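PDB 6ZDQ: telomerase reverse transcriptase from Candida albicans SC5314, which probably extends chromosome ends as the reverse transcriptase of telomerase, adding short DNA repeats copied from a template within the enzyme's RNA component. Local coordinates for residues F332-D337 against T531-Q536; I468-M473 against Y522-N527. One frame throughout, in Å; residues are numbered along the deposited sequence.

Contact 1. Residues F332-D337 against T531-Q536; sequences FILKFD and TVVVNQ
The phenyl ring of Phe332 presents its edge to Asn535 and Gln536, just past the end of strand 532-534: Asn535 CA lies near the ring plane, 3.7 Å from Phe332 CD1, with Asn535 CB in plane beside it and Gln536 CG in plane at CE1. The Asn535 amide, its OD1 hydrogen-bonded to Thr537 OG1, is nearly coplanar with this ring, 8° apart, whereas the Gln536 amide stands almost perpendicular. Elsewhere Phe332 meets the Tyr507 ring at an angle, and Phe336 stacks its ring on Phe497. Phe332 and Phe336 belong to an antiparallel strand pair in the palm sheet of the reverse transcriptase fold, where 532-534 is an outermost strand and 332-337 is also paired with 496-501. The pairing illustrates how alternation of side chains gives one ladder two different faces. Ile333 and Val534 form a hydrogen-bonded pair, Ile333 N to Val534 O at 2.9 Å, with the return bond weak; Lys335 and Val532 form another, Val532 N reaching Lys335 O at 2.7 Å. Between them lies the non-hydrogen-bonded pair Leu334-Val533, whose side chains run alongside one another, Leu334 CD2 to Val533 CG2 3.7 Å, on the face covered by helix 504-514. On the other face Ile333 CD1 packs against Val534 CG1, and Ile543 adjoins both residues. There the bent Lys335 chain (chi2 -97°) lays CD 3.9 Å from Val532 CG2, while its NZ makes a long, weak ion pair with Asp496. At the far end Lys335 O also receives a CA-H...O contact from Thr531. The Thr531 hydroxyl is held by Asn527 O, and its OG1 rests 3.7 Å from Phe336 CB.

Contact 2. Residues I468-M473 against Y522-N527; sequences ILYSAM and YGAFVN
The chain at 522-527 has no regular structure where it passes helix 460-477, and it bends in an inverse gamma turn centred on Gly523, closed by a weak bond from Ala524 N to Tyr522 O. The turn lies in the reverse transcriptase region, and side chains of the helix hold the segment there. CB of Met473 and CB of Tyr522 each point toward the opposite segment. With Met473 CG anti to its own N (chi1 173°), the side chain reaches across one face of the Tyr522 ring in a CH-pi contact, CG standing 3.9 Å from the centroid and displaced toward the rim. The sulfur follows obliquely as a Met-aromatic contact, and SD also touches Ala524 CB at 3.7 Å. The bend at chi3 (64°) brings Met473 CE over a face of the Tyr470 ring, so one thioether bridges two aromatic rings. Leu469 instead meets Tyr522 at the ring edge, Leu469 CD1 3.8 Å from Tyr522 CD2, and also packs against Val349 and Leu350 of helix 347-356. The phenol of Tyr522 makes a weak hydrogen bond to Asp476, farther along helix 460-477. The one hydrogen bond between the segments satisfies a buried backbone carbonyl: Tyr470 OH donates to Gly523 O at 3.0 Å, approaching from above the carbonyl plane, 41° out of it.

Overall arrangement
Followed from the N terminus, of the four segments the chain reaches strand 332-337 first, then helix 460-477, and after strands 489-492 and 496-501 and helix 504-514 it reaches 522-527 and finally 531-536. Contact 2 therefore closes a shorter loop lying wholly within the longer one closed by contact 1, with no crossing. The later partners are separated by three residues, so one return passage serves both, first against the helix and then along the sheet. The contacts meet directly: Asp337 O and Asn527 N, 2.8 Å apart, probably form a hydrogen bond, and Val526 packs near Phe336 and Thr531. Together they tie helix 460-477 to the four-stranded antiparallel sheet.

Contact 1. Residues F332-D337 against T531-Q536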
loop_
_atom_site.group_PDB
_atom_site.type_symbol
_atom_site.label_atom_id
_atom_site.label_comp_id
_atom_site.label_asym_id
_atom_site.label_seq_id
_atom_site.Cartn_x
_atom_site.Cartn_y
_atom_site.Cartn_z
ATOM N N PHE A 332 -26.423 -6.945 21.850
ATOM C CA PHE A 332 -26.190 -5.510 21.984
ATOM C C PHE A 332 -24.812 -5.195 21.410
ATOM O O PHE A 332 -23.789 -5.548 22.007
ATOM C CB PHE A 332 -26.289 -5.076 23.445
ATOM C CG PHE A 332 -27.629 -5.344 24.073
ATOM C CD1 PHE A 332 -28.696 -4.486 23.858
ATOM C CD2 PHE A 332 -27.818 -6.447 24.889
ATOM C CE1 PHE A 332 -29.929 -4.729 24.438
ATOM C CE2 PHE A 332 -29.048 -6.694 25.473
ATOM C CZ PHE A 332 -30.105 -5.834 25.247
ATOM N N ILE A 333 -24.783 -4.529 20.260
ATOM C CA ILE A 333 -23.538 -4.250 19.552
ATOM C C ILE A 333 -23.122 -2.808 19.813
ATOM O O ILE A 333 -23.960 -1.917 19.996
ATOM C CB ILE A 333 -23.675 -4.534 18.040
ATOM C CG1 ILE A 333 -24.187 -5.957 17.808
ATOM C CG2 ILE A 333 -22.340 -4.377 17.338
ATOM C CD1 ILE A 333 -25.665 -6.046 17.520
ATOM N N LEU A 334 -21.806 -2.574 19.827
ATOM C CA LEU A 334 -21.255 -1.245 20.097
ATOM C C LEU A 334 -20.013 -1.061 19.226
ATOM O O LEU A 334 -18.962 -1.645 19.509
ATOM C CB LEU A 334 -20.933 -1.076 21.576
ATOM C CG LEU A 334 -22.003 -0.356 22.399
ATOM C CD1 LEU A 334 -21.547 -0.196 23.829
ATOM C CD2 LEU A 334 -22.317 1.003 21.806
ATOM N N LYS A 335 -20.146 -0.258 18.170
ATOM C CA LYS A 335 -19.049 0.034 17.251
ATOM C C LYS A 335 -18.639 1.491 17.436
ATOM O O LYS A 335 -19.425 2.402 17.158
ATOM C CB LYS A 335 -19.457 -0.245 15.804
ATOM C CG LYS A 335 -18.323 -0.122 14.796
ATOM C CD LYS A 335 -18.305 1.239 14.118
ATOM C CE LYS A 335 -17.165 1.334 13.119
ATOM N NZ LYS A 335 -17.138 2.648 12.422
ATOM N N PHE A 336 -17.411 1.707 17.905
ATOM C CA PHE A 336 -16.872 3.049 18.067
ATOM C C PHE A 336 -15.397 3.051 17.690
ATOM O O PHE A 336 -14.754 2.003 17.605
ATOM C CB PHE A 336 -17.070 3.581 19.495
ATOM C CG PHE A 336 -16.390 2.763 20.557
ATOM C CD1 PHE A 336 -16.966 1.595 21.028
ATOM C CD2 PHE A 336 -15.187 3.179 21.105
ATOM C CE1 PHE A 336 -16.349 0.848 22.013
ATOM C CE2 PHE A 336 -14.564 2.437 22.092
ATOM C CZ PHE A 336 -15.148 1.271 22.548
ATOM N N ASP A 337 -14.866 4.251 17.459
ATOM C CA ASP A 337 -13.485 4.417 17.035
ATOM C C ASP A 337 -12.908 5.681 17.657
ATOM O O ASP A 337 -13.636 6.551 18.142
ATOM C CB ASP A 337 -13.362 4.479 15.506
ATOM C CG ASP A 337 -14.058 5.688 14.914
ATOM O OD1 ASP A 337 -15.252 5.901 15.213
ATOM O OD2 ASP A 337 -13.404 6.433 14.152
ATOM N N THR A 531 -20.018 6.868 16.242
ATOM C CA THR A 531 -20.292 5.714 17.093
ATOM C C THR A 531 -21.608 5.072 16.668
ATOM O O THR A 531 -22.676 5.678 16.798
ATOM C CB THR A 531 -20.338 6.131 18.560
ATOM O OG1 THR A 531 -19.056 6.635 18.956
ATOM C CG2 THR A 531 -20.706 4.946 19.441
ATOM N N VAL A 532 -21.534 3.840 16.166
ATOM C CA VAL A 532 -22.710 3.085 15.750
ATOM C C VAL A 532 -23.232 2.291 16.939
ATOM O O VAL A 532 -22.455 1.700 17.699
ATOM C CB VAL A 532 -22.371 2.161 14.564
ATOM C CG1 VAL A 532 -23.620 1.457 14.054
ATOM C CG2 VAL A 532 -21.704 2.954 13.448
ATOM N N VAL A 533 -24.554 2.269 17.103
ATOM C CA VAL A 533 -25.202 1.626 18.240
ATOM C C VAL A 533 -26.345 0.758 17.732
ATOM O O VAL A 533 -27.190 1.226 16.961
ATOM C CB VAL A 533 -25.724 2.661 19.257
ATOM C CG1 VAL A 533 -26.700 2.014 20.227
ATOM C CG2 VAL A 533 -24.566 3.299 20.010
ATOM N N VAL A 534 -26.371 -0.501 18.167
ATOM C CA VAL A 534 -27.489 -1.407 17.917
ATOM C C VAL A 534 -27.876 -2.048 19.243
ATOM O O VAL A 534 -27.060 -2.742 19.863
ATOM C CB VAL A 534 -27.147 -2.484 16.874
ATOM C CG1 VAL A 534 -28.221 -3.562 16.859
ATOM C CG2 VAL A 534 -27.014 -1.858 15.501
ATOM N N ASN A 535 -29.115 -1.821 19.671
ATOM C CA ASN A 535 -29.608 -2.321 20.948
ATOM C C ASN A 535 -31.051 -2.771 20.762
ATOM O O ASN A 535 -31.531 -2.940 19.637
ATOM C CB ASN A 535 -29.473 -1.256 22.043
ATOM C CG ASN A 535 -30.339 -0.041 21.785
ATOM O OD1 ASN A 535 -31.473 0.041 22.258
ATOM N ND2 ASN A 535 -29.808 0.914 21.029
ATOM N N GLN A 536 -31.739 -2.980 21.888
ATOM C CA GLN A 536 -33.117 -3.458 21.849
ATOM C C GLN A 536 -34.034 -2.511 21.080
ATOM O O GLN A 536 -34.970 -2.965 20.411
ATOM C CB GLN A 536 -33.628 -3.674 23.274
ATOM C CG GLN A 536 -33.242 -2.570 24.249
ATOM C CD GLN A 536 -33.483 -2.960 25.695
ATOM O OE1 GLN A 536 -34.034 -4.023 25.978
ATOM N NE2 GLN A 536 -33.066 -2.100 26.618
#

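Contact 2. Residues I468-M473 against Y522-N527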
loop_
_atom_site.group_PDB
_atom_site.type_symbol
_atom_site.label_atom_id
_atom_site.label_comp_id
_atom_site.label_asym_id
_atom_site.label_seq_id
_atom_site.Cartn_x
_atom_site.Cartn_y
_atom_site.Cartn_z
ATOM N N ILE A 468 0.990 -1.361 21.646
ATOM C CA ILE A 468 1.270 -1.641 23.054
ATOM C C ILE A 468 0.435 -0.743 23.958
ATOM O O ILE A 468 -0.099 -1.189 24.981
ATOM C CB ILE A 468 2.776 -1.491 23.341
ATOM C CG1 ILE A 468 3.575 -2.509 22.525
ATOM C CG2 ILE A 468 3.059 -1.668 24.824
ATOM C CD1 ILE A 468 5.071 -2.392 22.700
ATOM N N LEU A 469 0.312 0.537 23.599
ATOM C CA LEU A 469 -0.420 1.478 24.442
ATOM C C LEU A 469 -1.906 1.144 24.489
ATOM O O LEU A 469 -2.500 1.058 25.570
ATOM C CB LEU A 469 -0.206 2.906 23.941
ATOM C CG LEU A 469 -0.891 4.009 24.750
ATOM C CD1 LEU A 469 -0.409 3.983 26.190
ATOM C CD2 LEU A 469 -0.641 5.371 24.123
ATOM N N TYR A 470 -2.528 0.951 23.323
ATOM C CA TYR A 470 -3.962 0.684 23.302
ATOM C C TYR A 470 -4.288 -0.696 23.856
ATOM O O TYR A 470 -5.338 -0.875 24.484
ATOM C CB TYR A 470 -4.511 0.832 21.883
ATOM C CG TYR A 470 -4.924 2.245 21.535
ATOM C CD1 TYR A 470 -4.676 3.297 22.407
ATOM C CD2 TYR A 470 -5.579 2.523 20.343
ATOM C CE1 TYR A 470 -5.057 4.590 22.096
ATOM C CE2 TYR A 470 -5.965 3.813 20.024
ATOM C CZ TYR A 470 -5.701 4.842 20.904
ATOM O OH TYR A 470 -6.084 6.126 20.589
ATOM N N SER A 471 -3.409 -1.678 23.648
ATOM C CA SER A 471 -3.646 -2.993 24.234
ATOM C C SER A 471 -3.479 -2.959 25.747
ATOM O O SER A 471 -4.107 -3.751 26.456
ATOM C CB SER A 471 -2.712 -4.030 23.616
ATOM O OG SER A 471 -3.220 -5.338 23.802
ATOM N N ALA A 472 -2.636 -2.057 26.256
ATOM C CA ALA A 472 -2.569 -1.843 27.697
ATOM C C ALA A 472 -3.795 -1.090 28.198
ATOM O O ALA A 472 -4.274 -1.344 29.309
ATOM C CB ALA A 472 -1.289 -1.088 28.057
ATOM N N MET A 473 -4.312 -0.158 27.391
ATOM C CA MET A 473 -5.473 0.627 27.801
ATOM C C MET A 473 -6.706 -0.250 27.966
ATOM O O MET A 473 -7.436 -0.137 28.958
ATOM C CB MET A 473 -5.743 1.735 26.783
ATOM C CG MET A 473 -7.035 2.494 27.044
ATOM S SD MET A 473 -7.469 3.631 25.716
ATOM C CE MET A 473 -7.735 2.485 24.366
ATOM N N TYR A 522 -5.066 8.305 28.414
ATOM C CA TYR A 522 -4.299 7.937 27.237
ATOM C C TYR A 522 -4.662 8.869 26.084
ATOM O O TYR A 522 -5.575 9.692 26.178
ATOM C CB TYR A 522 -4.567 6.483 26.848
ATOM C CG TYR A 522 -4.557 5.513 28.009
ATOM C CD1 TYR A 522 -5.710 5.270 28.746
ATOM C CD2 TYR A 522 -3.399 4.831 28.362
ATOM C CE1 TYR A 522 -5.708 4.384 29.806
ATOM C CE2 TYR A 522 -3.388 3.941 29.420
ATOM C CZ TYR A 522 -4.545 3.722 30.138
ATOM O OH TYR A 522 -4.541 2.838 31.193
ATOM N N GLY A 523 -3.933 8.734 24.981
ATOM C CA GLY A 523 -4.250 9.508 23.797
ATOM C C GLY A 523 -5.437 8.962 23.035
ATOM O O GLY A 523 -5.355 8.730 21.824
ATOM N N ALA A 524 -6.553 8.759 23.732
ATOM C CA ALA A 524 -7.741 8.134 23.168
ATOM C C ALA A 524 -8.926 9.069 23.356
ATOM O O ALA A 524 -9.325 9.353 24.491
ATOM C CB ALA A 524 -8.016 6.779 23.826
ATOM N N PHE A 525 -9.477 9.549 22.247
ATOM C CA PHE A 525 -10.669 10.384 22.251
ATOM C C PHE A 525 -11.701 9.730 21.347
ATOM O O PHE A 525 -11.462 9.568 20.145
ATOM C CB PHE A 525 -10.346 11.808 21.793
ATOM C CG PHE A 525 -9.370 12.520 22.689
ATOM C CD1 PHE A 525 -8.004 12.374 22.504
ATOM C CD2 PHE A 525 -9.819 13.326 23.721
ATOM C CE1 PHE A 525 -7.105 13.024 23.329
ATOM C CE2 PHE A 525 -8.925 13.978 24.548
ATOM C CZ PHE A 525 -7.567 13.827 24.352
ATOM N N VAL A 526 -12.834 9.339 21.928
ATOM C CA VAL A 526 -13.854 8.618 21.179
ATOM C C VAL A 526 -14.463 9.530 20.124
ATOM O O VAL A 526 -14.774 10.700 20.388
ATOM C CB VAL A 526 -14.933 8.075 22.133
ATOM C CG1 VAL A 526 -15.916 7.193 21.378
ATOM C CG2 VAL A 526 -14.292 7.315 23.284
ATOM N N ASN A 527 -14.639 8.995 18.918
ATOM C CA ASN A 527 -15.303 9.718 17.836
ATOM C C ASN A 527 -16.797 9.685 18.127
ATOM O O ASN A 527 -17.505 8.742 17.767
ATOM C CB ASN A 527 -14.967 9.098 16.485
ATOM C CG ASN A 527 -14.931 10.121 15.366
ATOM O OD1 ASN A 527 -15.675 11.100 15.380
ATOM N ND2 ASN A 527 -14.060 9.897 14.388
#